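Local atomic coordinates of toll-like receptor 6, Variable lymphocyte receptor B (Mus musculus, PDB entry 3A79), a protein that probably senses microbial diacylated lipopeptides together with TLR2 in innate immunity, its ectodomain here being fused to part of a hagfish lymphocyte receptor. Residues Lys229-Cys235 / Ile259-Cys265; His222-Ile228 / Asn253-Ile259. All blocks are in the same frame, centred on the assembly; numbering follows the deposited sequence.

Contact 1: residues Lys229-Cys235 / Ile259-Cys265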
ATOM      1  N   LYS B 229     -22.074  -8.422 -23.348  1.00 53.90           N
ATOM      2  CA  LYS B 229     -20.800  -9.018 -23.747  1.00 47.53           C
ATOM      3  C   LYS B 229     -20.483  -8.671 -25.194  1.00 59.18           C
ATOM      4  O   LYS B 229     -21.198  -9.087 -26.104  1.00 60.70           O
ATOM      5  CB  LYS B 229     -20.860 -10.532 -23.587  1.00 40.19           C
ATOM      6  CG  LYS B 229     -19.601 -11.278 -23.996  1.00 53.88           C
ATOM      7  CD  LYS B 229     -19.830 -12.779 -23.844  1.00 69.20           C
ATOM      8  CE  LYS B 229     -18.549 -13.597 -23.919  1.00 75.26           C
ATOM      9  NZ  LYS B 229     -18.729 -14.908 -23.219  1.00 77.43           N
ATOM     10  N   LEU B 230     -19.407  -7.919 -25.409  1.00 58.56           N
ATOM     11  CA  LEU B 230     -19.069  -7.439 -26.744  1.00 55.02           C
ATOM     12  C   LEU B 230     -17.638  -7.739 -27.137  1.00 56.31           C
ATOM     13  O   LEU B 230     -16.723  -7.609 -26.330  1.00 69.12           O
ATOM     14  CB  LEU B 230     -19.272  -5.929 -26.827  1.00 51.46           C
ATOM     15  CG  LEU B 230     -20.551  -5.395 -26.201  1.00 60.54           C
ATOM     16  CD1 LEU B 230     -20.403  -3.925 -25.859  1.00 54.30           C
ATOM     17  CD2 LEU B 230     -21.710  -5.634 -27.150  1.00 72.76           C
ATOM     18  N   ASN B 231     -17.451  -8.150 -28.383  1.00 50.94           N
ATOM     19  CA  ASN B 231     -16.155  -8.005 -29.027  1.00 64.99           C
ATOM     20  C   ASN B 231     -16.259  -6.911 -30.084  1.00 61.58           C
ATOM     21  O   ASN B 231     -17.134  -6.050 -29.999  1.00 64.54           O
ATOM     22  CB  ASN B 231     -15.645  -9.328 -29.610  1.00 80.52           C
ATOM     23  CG  ASN B 231     -16.754 -10.192 -30.153  1.00 76.16           C
ATOM     24  OD1 ASN B 231     -17.493  -9.774 -31.037  1.00 78.43           O
ATOM     25  ND2 ASN B 231     -16.865 -11.411 -29.638  1.00 62.38           N
ATOM     26  N   ASP B 232     -15.374  -6.918 -31.070  1.00 54.29           N
ATOM     27  CA  ASP B 232     -15.442  -5.881 -32.096  1.00 67.94           C
ATOM     28  C   ASP B 232     -16.505  -6.219 -33.140  1.00 82.65           C
ATOM     29  O   ASP B 232     -17.094  -5.322 -33.751  1.00 84.07           O
ATOM     30  CB  ASP B 232     -14.082  -5.685 -32.751  1.00 74.93           C
ATOM     31  CG  ASP B 232     -12.965  -5.559 -31.734  1.00 83.21           C
ATOM     32  OD1 ASP B 232     -13.133  -4.783 -30.769  1.00 76.85           O
ATOM     33  OD2 ASP B 232     -11.927  -6.233 -31.899  1.00 87.73           O
ATOM     34  N   GLU B 233     -16.764  -7.518 -33.308  1.00 88.59           N
ATOM     35  CA  GLU B 233     -17.699  -8.030 -34.310  1.00 84.53           C
ATOM     36  C   GLU B 233     -19.179  -7.763 -34.008  1.00 82.46           C
ATOM     37  O   GLU B 233     -20.013  -7.817 -34.913  1.00 85.96           O
ATOM     38  CB  GLU B 233     -17.483  -9.530 -34.528  1.00 86.59           C
ATOM     39  CG  GLU B 233     -16.182  -9.882 -35.243  1.00104.11           C
ATOM     40  CD  GLU B 233     -16.249 -11.231 -35.960  1.00123.98           C
ATOM     41  OE1 GLU B 233     -17.017 -12.108 -35.510  1.00129.74           O
ATOM     42  OE2 GLU B 233     -15.536 -11.409 -36.976  1.00127.24           O
ATOM     43  N   ASN B 234     -19.505  -7.495 -32.743  1.00 71.14           N
ATOM     44  CA  ASN B 234     -20.885  -7.195 -32.355  1.00 66.28           C
ATOM     45  C   ASN B 234     -21.006  -5.875 -31.609  1.00 71.24           C
ATOM     46  O   ASN B 234     -22.072  -5.557 -31.072  1.00 61.01           O
ATOM     47  CB  ASN B 234     -21.506  -8.329 -31.529  1.00 62.43           C
ATOM     48  CG  ASN B 234     -21.052  -8.317 -30.071  1.00 68.13           C
ATOM     49  OD1 ASN B 234     -19.907  -7.988 -29.764  1.00 77.78           O
ATOM     50  ND2 ASN B 234     -21.955  -8.677 -29.170  1.00 56.32           N
ATOM     51  N   CYS B 235     -19.910  -5.117 -31.580  1.00 77.57           N
ATOM     52  CA  CYS B 235     -19.896  -3.789 -30.973  1.00 76.82           C
ATOM     53  C   CYS B 235     -21.024  -2.940 -31.543  1.00 74.42           C
ATOM     54  O   CYS B 235     -21.828  -2.385 -30.791  1.00 59.63           O
ATOM     55  CB  CYS B 235     -18.546  -3.087 -31.195  1.00 81.97           C
ATOM     56  SG  CYS B 235     -18.255  -1.615 -30.143  1.00 82.99           S
ATOM     57  N   ILE B 259     -20.723  -5.276 -18.205  1.00 60.05           N
ATOM     58  CA  ILE B 259     -20.219  -5.184 -19.576  1.00 63.21           C
ATOM     59  C   ILE B 259     -18.825  -5.768 -19.683  1.00 67.08           C
ATOM     60  O   ILE B 259     -17.889  -5.255 -19.084  1.00 80.61           O
ATOM     61  CB  ILE B 259     -20.082  -3.724 -20.036  1.00 58.70           C
ATOM     62  CG1 ILE B 259     -21.092  -2.841 -19.323  1.00 79.18           C
ATOM     63  CG2 ILE B 259     -20.211  -3.600 -21.533  1.00 33.58           C
ATOM     64  CD1 ILE B 259     -20.636  -2.426 -17.955  1.00 85.89           C
ATOM     65  N   GLU B 260     -18.681  -6.838 -20.448  1.00 55.12           N
ATOM     66  CA  GLU B 260     -17.364  -7.319 -20.810  1.00 53.82           C
ATOM     67  C   GLU B 260     -17.149  -6.911 -22.237  1.00 63.59           C
ATOM     68  O   GLU B 260     -17.932  -7.277 -23.107  1.00 73.40           O
ATOM     69  CB  GLU B 260     -17.291  -8.832 -20.732  1.00 63.53           C
ATOM     70  CG  GLU B 260     -16.229  -9.396 -21.648  1.00 70.18           C
ATOM     71  CD  GLU B 260     -16.436 -10.861 -21.947  1.00 82.86           C
ATOM     72  OE1 GLU B 260     -16.177 -11.271 -23.108  1.00 97.01           O
ATOM     73  OE2 GLU B 260     -16.863 -11.591 -21.024  1.00 75.42           O
ATOM     74  N   THR B 261     -16.094  -6.154 -22.493  1.00 65.99           N
ATOM     75  CA  THR B 261     -15.947  -5.541 -23.805  1.00 66.92           C
ATOM     76  C   THR B 261     -14.491  -5.333 -24.176  1.00 59.78           C
ATOM     77  O   THR B 261     -13.635  -5.241 -23.311  1.00 78.08           O
ATOM     78  CB  THR B 261     -16.706  -4.184 -23.871  1.00 51.80           C
ATOM     79  OG1 THR B 261     -16.008  -3.286 -24.724  1.00 52.30           O
ATOM     80  CG2 THR B 261     -16.768  -3.534 -22.510  1.00 57.40           C
ATOM     81  N   THR B 262     -14.212  -5.284 -25.468  1.00 51.49           N
ATOM     82  CA  THR B 262     -12.925  -4.812 -25.959  1.00 60.07           C
ATOM     83  C   THR B 262     -12.624  -3.401 -25.463  1.00 62.91           C
ATOM     84  O   THR B 262     -13.524  -2.676 -25.050  1.00 64.10           O
ATOM     85  CB  THR B 262     -12.919  -4.775 -27.496  1.00 62.90           C
ATOM     86  OG1 THR B 262     -12.839  -6.111 -27.986  1.00 72.87           O
ATOM     87  CG2 THR B 262     -11.724  -4.011 -28.017  1.00 72.11           C
ATOM     88  N   TRP B 263     -11.360  -3.002 -25.505  1.00 72.23           N
ATOM     89  CA  TRP B 263     -11.044  -1.603 -25.279  1.00 75.20           C
ATOM     90  C   TRP B 263     -11.506  -0.773 -26.479  1.00 71.79           C
ATOM     91  O   TRP B 263     -12.159   0.259 -26.300  1.00 59.13           O
ATOM     92  CB  TRP B 263      -9.556  -1.371 -24.963  1.00 71.29           C
ATOM     93  CG  TRP B 263      -9.279   0.072 -24.632  1.00 65.32           C
ATOM     94  CD1 TRP B 263      -8.424   0.925 -25.283  1.00 61.46           C
ATOM     95  CD2 TRP B 263      -9.910   0.846 -23.604  1.00 56.55           C
ATOM     96  NE1 TRP B 263      -8.478   2.172 -24.713  1.00 57.70           N
ATOM     97  CE2 TRP B 263      -9.376   2.150 -23.675  1.00 55.35           C
ATOM     98  CE3 TRP B 263     -10.879   0.562 -22.628  1.00 44.96           C
ATOM     99  CZ2 TRP B 263      -9.766   3.166 -22.800  1.00 49.94           C
ATOM    100  CZ3 TRP B 263     -11.269   1.577 -21.761  1.00 41.40           C
ATOM    101  CH2 TRP B 263     -10.709   2.861 -21.851  1.00 41.56           C
ATOM    102  N   LYS B 264     -11.176  -1.226 -27.692  1.00 77.06           N
ATOM    103  CA  LYS B 264     -11.644  -0.574 -28.926  1.00 74.37           C
ATOM    104  C   LYS B 264     -13.133  -0.245 -28.834  1.00 74.89           C
ATOM    105  O   LYS B 264     -13.565   0.865 -29.169  1.00 72.20           O
ATOM    106  CB  LYS B 264     -11.383  -1.474 -30.146  1.00 62.75           C
ATOM    107  CG  LYS B 264     -11.618  -0.838 -31.514  1.00 65.54           C
ATOM    108  CD  LYS B 264     -11.102  -1.755 -32.635  1.00 72.48           C
ATOM    109  CE  LYS B 264     -10.527  -0.981 -33.843  1.00 82.97           C
ATOM    110  NZ  LYS B 264     -11.461  -0.841 -35.021  1.00 91.51           N
ATOM    111  N   CYS B 265     -13.907  -1.218 -28.360  1.00 69.50           N
ATOM    112  CA  CYS B 265     -15.350  -1.080 -28.291  1.00 64.58           C
ATOM    113  C   CYS B 265     -15.775  -0.146 -27.164  1.00 59.21           C
ATOM    114  O   CYS B 265     -16.840   0.463 -27.221  1.00 58.48           O
ATOM    115  CB  CYS B 265     -16.023  -2.455 -28.153  1.00 57.36           C
ATOM    116  SG  CYS B 265     -17.843  -2.408 -28.289  1.00106.50           S
TER
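The amide of Leu-230 donates to the carbonyl O of Glu-260, N to O 2.8 Å, in a nearly straight bond (173° at the hydrogen). It ties together the ends of two neighbouring parallel strands in the leucine-rich repeat solenoid of the Toll-like receptor 6 part of the fusion. Leu-230 O in turn receives a CA-H...O contact from Thr-261. On one face of this pairing Lys-229 and Glu-260 run side by side; CG lies anti to the backbone N in both, and the extended chains bring Lys-229 CE to 3.4 Å from Glu-260 OE1. Lys-229 NZ stays 4.4 Å from Glu-260 OE2, beyond a salt bridge, and sugars of a glycan also touch Glu-260. Toward the interior, Leu-230 CD1 packs on Cys-265 SG at 3.8 Å. That sulfur is bonded to Cys-235 SG, so a disulfide with chi3 of 97° links the first turns of helices 235-246 and 263-273. Nearer the surface the side chains of Asp-232 and Thr-262 meet at about a right angle, the Thr-262 hydroxyl donating to Asp-232 OD1 (3.1 Å) from above the carboxylate plane. With the carboxylate of Asp-232 trimmed to an alanine, the Thr-262 hydroxyl is likely to lose its acceptor in the neighbouring loop. Asn-234 shapes the first loop from within: its OD1 accepts from Asn-231 N at 2.8 Å, while its ND2 bonds to Phe-209 O and also reaches Lys-229 O, on a lone pair in the carbonyl plane, at 3.2 Å.

Contact 2: residues His222-Ile228 / Asn253-Ile259; sequences HLQLSNI and NVTLQHI. With NAG (2-acetamido-2-deoxy-beta-D-glucopyranose), chain E; NAG (2-acetamido-2-deoxy-beta-D-glucopyranose), chain F.
Asn-253 O takes the backbone amide of Leu-223 at 2.9 Å and, weakly, ND1 of His-222, whose ring stands 74° from the plane of the Asn-253 side-chain amide. From there the two strands run parallel in register as far as Gln-257, before the chain turns a corner at His-258: Thr-255 N bonds to Leu-223 O, Leu-225 N to Thr-255 O, Gln-257 N to Leu-225 O and Asn-227 N to Gln-257 O. On the face of His-222, Gln-224 and Ser-226, the Gln-224 chain lies alongside Thr-255, Gln-224 CG to Thr-255 CB 3.4 Å, because chi1 of -160° swings CG away from the backbone N and the rest stays extended. On the other face Ile-228 CD1 meets Leu-256 CG at 3.7 Å, nearly at right angles, and Ile-228 CB packs on Ile-259 CG2 at 3.8 Å. Beyond them, Leu-238 and Leu-242 of helix 235-246 and Leu-269 of helix 263-273 close over this side. Asn-227 lies beside His-258, and its ND2 is held by Phe-203 O of the neighbouring strand 198-203. Glycans mark both ends: Asn-253 ND2 is bonded to C1 of an N-acetylglucosamine, while C2 of another sits 3.5 Å from His-258 CD2. One polar face and one aliphatic face, rich in leucine, under the helices are the signature of the parallel strands that form the concave surface of a leucine-rich repeat horseshoe.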
ATOM      1  N   HIS B 222     -34.192   7.053 -17.088  1.00 68.52           N
ATOM      2  CA  HIS B 222     -33.037   6.216 -16.841  1.00 64.55           C
ATOM      3  C   HIS B 222     -33.179   4.948 -17.658  1.00 68.46           C
ATOM      4  O   HIS B 222     -34.141   4.194 -17.508  1.00 71.04           O
ATOM      5  CB  HIS B 222     -32.951   5.897 -15.346  1.00 76.18           C
ATOM      6  CG  HIS B 222     -31.671   5.243 -14.926  1.00 85.87           C
ATOM      7  ND1 HIS B 222     -30.439   5.641 -15.398  1.00 90.01           N
ATOM      8  CD2 HIS B 222     -31.430   4.238 -14.050  1.00 79.06           C
ATOM      9  CE1 HIS B 222     -29.496   4.898 -14.846  1.00 78.87           C
ATOM     10  NE2 HIS B 222     -30.072   4.038 -14.026  1.00 72.74           N
ATOM     11  N   LEU B 223     -32.235   4.743 -18.562  1.00 70.28           N
ATOM     12  CA  LEU B 223     -32.153   3.496 -19.289  1.00 72.58           C
ATOM     13  C   LEU B 223     -31.131   2.662 -18.568  1.00 77.30           C
ATOM     14  O   LEU B 223     -30.108   3.181 -18.132  1.00 90.92           O
ATOM     15  CB  LEU B 223     -31.683   3.733 -20.717  1.00 69.47           C
ATOM     16  CG  LEU B 223     -31.388   2.436 -21.456  1.00 58.82           C
ATOM     17  CD1 LEU B 223     -32.691   1.685 -21.723  1.00 56.37           C
ATOM     18  CD2 LEU B 223     -30.675   2.758 -22.733  1.00 50.93           C
ATOM     19  N   GLN B 224     -31.391   1.372 -18.430  1.00 71.80           N
ATOM     20  CA  GLN B 224     -30.416   0.518 -17.776  1.00 65.91           C
ATOM     21  C   GLN B 224     -30.316  -0.875 -18.378  1.00 60.72           C
ATOM     22  O   GLN B 224     -31.305  -1.609 -18.437  1.00 55.81           O
ATOM     23  CB  GLN B 224     -30.719   0.428 -16.298  1.00 68.38           C
ATOM     24  CG  GLN B 224     -29.531  -0.019 -15.517  1.00 79.60           C
ATOM     25  CD  GLN B 224     -29.929  -0.605 -14.207  1.00 75.68           C
ATOM     26  OE1 GLN B 224     -30.913  -0.164 -13.604  1.00 78.37           O
ATOM     27  NE2 GLN B 224     -29.185  -1.625 -13.755  1.00 57.93           N
ATOM     28  N   LEU B 225     -29.109  -1.226 -18.819  1.00 57.31           N
ATOM     29  CA  LEU B 225     -28.877  -2.496 -19.499  1.00 61.84           C
ATOM     30  C   LEU B 225     -27.956  -3.364 -18.669  1.00 60.79           C
ATOM     31  O   LEU B 225     -26.962  -2.874 -18.140  1.00 53.44           O
ATOM     32  CB  LEU B 225     -28.228  -2.299 -20.876  1.00 60.09           C
ATOM     33  CG  LEU B 225     -28.538  -1.142 -21.823  1.00 62.35           C
ATOM     34  CD1 LEU B 225     -28.016  -1.503 -23.193  1.00 52.03           C
ATOM     35  CD2 LEU B 225     -30.014  -0.833 -21.888  1.00 62.34           C
ATOM     36  N   SER B 226     -28.268  -4.657 -18.602  1.00 62.59           N
ATOM     37  CA  SER B 226     -27.490  -5.613 -17.822  1.00 62.37           C
ATOM     38  C   SER B 226     -27.110  -6.858 -18.627  1.00 70.04           C
ATOM     39  O   SER B 226     -27.921  -7.384 -19.383  1.00 72.28           O
ATOM     40  CB  SER B 226     -28.272  -6.019 -16.579  1.00 61.85           C
ATOM     41  OG  SER B 226     -28.573  -4.887 -15.778  1.00 74.98           O
ATOM     42  N   ASN B 227     -25.875  -7.324 -18.440  1.00 71.21           N
ATOM     43  CA  ASN B 227     -25.335  -8.474 -19.165  1.00 59.75           C
ATOM     44  C   ASN B 227     -24.997  -8.130 -20.618  1.00 70.75           C
ATOM     45  O   ASN B 227     -25.665  -8.571 -21.555  1.00 75.18           O
ATOM     46  CB  ASN B 227     -26.286  -9.676 -19.109  1.00 57.41           C
ATOM     47  CG  ASN B 227     -26.606 -10.129 -17.679  1.00 62.39           C
ATOM     48  OD1 ASN B 227     -25.985  -9.693 -16.703  1.00 54.85           O
ATOM     49  ND2 ASN B 227     -27.587 -11.018 -17.560  1.00 59.43           N
ATOM     50  N   ILE B 228     -23.945  -7.342 -20.796  1.00 65.97           N
ATOM     51  CA  ILE B 228     -23.523  -6.916 -22.119  1.00 54.92           C
ATOM     52  C   ILE B 228     -22.140  -7.464 -22.429  1.00 59.09           C
ATOM     53  O   ILE B 228     -21.150  -7.022 -21.848  1.00 60.36           O
ATOM     54  CB  ILE B 228     -23.456  -5.391 -22.187  1.00 44.63           C
ATOM     55  CG1 ILE B 228     -24.730  -4.792 -21.602  1.00 43.58           C
ATOM     56  CG2 ILE B 228     -23.218  -4.922 -23.632  1.00 44.71           C
ATOM     57  CD1 ILE B 228     -24.627  -3.318 -21.346  1.00 52.03           C
ATOM     58  N   ASN B 253     -30.417   9.421 -17.842  1.00 82.89           N
ATOM     59  CA  ASN B 253     -29.248   8.737 -17.342  1.00 77.06           C
ATOM     60  C   ASN B 253     -29.129   7.380 -18.035  1.00 73.91           C
ATOM     61  O   ASN B 253     -30.126   6.795 -18.451  1.00 71.51           O
ATOM     62  CB  ASN B 253     -29.344   8.582 -15.821  1.00 70.75           C
ATOM     63  CG  ASN B 253     -29.423   9.926 -15.089  1.00 83.54           C
ATOM     64  OD1 ASN B 253     -28.944  10.947 -15.588  1.00 78.94           O
ATOM     65  ND2 ASN B 253     -30.025   9.917 -13.889  1.00106.23           N
ATOM     66  N   VAL B 254     -27.902   6.899 -18.189  1.00 70.75           N
ATOM     67  CA  VAL B 254     -27.667   5.565 -18.726  1.00 62.64           C
ATOM     68  C   VAL B 254     -26.767   4.748 -17.784  1.00 70.70           C
ATOM     69  O   VAL B 254     -25.764   5.243 -17.256  1.00 66.64           O
ATOM     70  CB  VAL B 254     -27.096   5.611 -20.165  1.00 54.15           C
ATOM     71  CG1 VAL B 254     -26.584   4.252 -20.597  1.00 50.59           C
ATOM     72  CG2 VAL B 254     -28.159   6.067 -21.123  1.00 56.68           C
ATOM     73  N   THR B 255     -27.155   3.499 -17.556  1.00 64.61           N
ATOM     74  CA  THR B 255     -26.368   2.610 -16.728  1.00 52.87           C
ATOM     75  C   THR B 255     -26.089   1.279 -17.416  1.00 59.17           C
ATOM     76  O   THR B 255     -27.009   0.552 -17.799  1.00 60.30           O
ATOM     77  CB  THR B 255     -27.057   2.360 -15.411  1.00 60.27           C
ATOM     78  OG1 THR B 255     -27.129   3.593 -14.691  1.00 81.86           O
ATOM     79  CG2 THR B 255     -26.286   1.345 -14.593  1.00 57.97           C
ATOM     80  N   LEU B 256     -24.801   0.984 -17.578  1.00 52.39           N
ATOM     81  CA  LEU B 256     -24.339  -0.287 -18.118  1.00 46.43           C
ATOM     82  C   LEU B 256     -23.855  -1.199 -16.973  1.00 49.99           C
ATOM     83  O   LEU B 256     -22.999  -0.803 -16.200  1.00 54.61           O
ATOM     84  CB  LEU B 256     -23.212  -0.018 -19.123  1.00 44.34           C
ATOM     85  CG  LEU B 256     -23.588   0.181 -20.604  1.00 53.67           C
ATOM     86  CD1 LEU B 256     -24.971   0.797 -20.780  1.00 42.55           C
ATOM     87  CD2 LEU B 256     -22.518   0.972 -21.389  1.00 56.62           C
ATOM     88  N   GLN B 257     -24.414  -2.402 -16.850  1.00 53.61           N
ATOM     89  CA  GLN B 257     -24.028  -3.344 -15.782  1.00 51.10           C
ATOM     90  C   GLN B 257     -23.488  -4.644 -16.340  1.00 55.97           C
ATOM     91  O   GLN B 257     -24.071  -5.229 -17.250  1.00 63.07           O
ATOM     92  CB  GLN B 257     -25.212  -3.680 -14.887  1.00 54.69           C
ATOM     93  CG  GLN B 257     -25.147  -3.106 -13.507  1.00 69.42           C
ATOM     94  CD  GLN B 257     -26.365  -3.483 -12.686  1.00 84.46           C
ATOM     95  OE1 GLN B 257     -27.184  -2.627 -12.352  1.00 94.08           O
ATOM     96  NE2 GLN B 257     -26.500  -4.774 -12.366  1.00 78.70           N
ATOM     97  N   HIS B 258     -22.372  -5.103 -15.794  1.00 58.02           N
ATOM     98  CA  HIS B 258     -21.766  -6.345 -16.261  1.00 60.24           C
ATOM     99  C   HIS B 258     -21.325  -6.368 -17.736  1.00 64.09           C
ATOM    100  O   HIS B 258     -21.506  -7.370 -18.423  1.00 72.48           O
ATOM    101  CB  HIS B 258     -22.722  -7.488 -15.964  1.00 53.00           C
ATOM    102  CG  HIS B 258     -23.355  -7.380 -14.614  1.00 65.70           C
ATOM    103  ND1 HIS B 258     -24.711  -7.213 -14.436  1.00 70.68           N
ATOM    104  CD2 HIS B 258     -22.810  -7.372 -13.375  1.00 60.85           C
ATOM    105  CE1 HIS B 258     -24.977  -7.126 -13.146  1.00 53.45           C
ATOM    106  NE2 HIS B 258     -23.841  -7.220 -12.481  1.00 55.22           N
ATOM    107  N   ILE B 259     -20.723  -5.276 -18.205  1.00 60.05           N
ATOM    108  CA  ILE B 259     -20.219  -5.184 -19.576  1.00 63.21           C
ATOM    109  C   ILE B 259     -18.825  -5.768 -19.683  1.00 67.08           C
ATOM    110  O   ILE B 259     -17.889  -5.255 -19.084  1.00 80.61           O
ATOM    111  CB  ILE B 259     -20.082  -3.724 -20.036  1.00 58.70           C
ATOM    112  CG1 ILE B 259     -21.092  -2.841 -19.323  1.00 79.18           C
ATOM    113  CG2 ILE B 259     -20.211  -3.600 -21.533  1.00 33.58           C
ATOM    114  CD1 ILE B 259     -20.636  -2.426 -17.955  1.00 85.89           C
TER
HETATM  115  C1  NAG E   1     -30.091  11.227 -13.270  1.00 99.77           C
HETATM  116  C2  NAG E   1     -31.396  11.207 -12.451  1.00118.27           C
HETATM  117  C3  NAG E   1     -31.418  11.935 -11.100  1.00121.44           C
HETATM  118  C4  NAG E   1     -30.061  12.269 -10.496  1.00117.50           C
HETATM  119  C5  NAG E   1     -28.971  12.482 -11.527  1.00106.35           C
HETATM  120  C6  NAG E   1     -27.660  12.366 -10.776  1.00 99.26           C
HETATM  121  C7  NAG E   1     -32.419  12.597 -14.244  1.00102.68           C
HETATM  122  C8  NAG E   1     -31.623  13.866 -14.059  1.00 89.24           C
HETATM  123  N2  NAG E   1     -32.515  11.756 -13.211  1.00120.97           N
HETATM  124  O3  NAG E   1     -32.117  11.124 -10.179  1.00120.65           O
HETATM  125  O4  NAG E   1     -30.179  13.411  -9.664  1.00124.48           O
HETATM  126  O5  NAG E   1     -28.937  11.456 -12.493  1.00104.81           O
HETATM  127  O6  NAG E   1     -27.649  11.105 -10.135  1.00 93.54           O
HETATM  128  O7  NAG E   1     -32.979  12.348 -15.311  1.00 89.31           O
HETATM  129  C1  NAG F   1     -19.582  -9.085 -13.534  1.00 61.96           C
HETATM  130  C2  NAG F   1     -20.453  -9.898 -12.567  1.00 67.84           C
HETATM  131  C3  NAG F   1     -20.532 -11.387 -12.873  1.00 62.27           C
HETATM  132  C4  NAG F   1     -20.484 -11.728 -14.365  1.00 69.00           C
HETATM  133  C5  NAG F   1     -19.611 -10.802 -15.207  1.00 60.86           C
HETATM  134  C6  NAG F   1     -19.909 -11.039 -16.686  1.00 58.81           C
HETATM  135  C7  NAG F   1     -20.717  -9.159 -10.233  1.00 80.15           C
HETATM  136  C8  NAG F   1     -19.955  -8.329  -9.244  1.00 68.12           C
HETATM  137  N2  NAG F   1     -19.989  -9.754 -11.195  1.00 79.92           N
HETATM  138  O3  NAG F   1     -21.756 -11.848 -12.342  1.00 64.46           O
HETATM  139  O4  NAG F   1     -20.047 -13.070 -14.514  1.00 73.35           O
HETATM  140  O5  NAG F   1     -19.817  -9.439 -14.887  1.00 61.10           O
HETATM  141  O6  NAG F   1     -19.100 -10.221 -17.505  1.00 69.13           O
HETATM  142  O7  NAG F   1     -21.942  -9.251 -10.113  1.00 78.46           O

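From the N terminus, residues 222-228 supply the first strand of contact 2 and run directly into 229-235, the loop that opens contact 1. The chain then passes through helix 235-246 and returns along 253-259, closing contact 2, before 259-265 closes contact 1. The segments therefore alternate, and the two contacts cross instead of nesting, with Ile-259 common to both. Where they meet, a probable hydrogen bond from Glu-260 N to Ile-228 O (2.8 Å) carries the strand pairing from one to the other. Contact 2 joins the bodies of strands 222-229 and 252-261; contact 1 joins their exits and the starts of the two helices that follow.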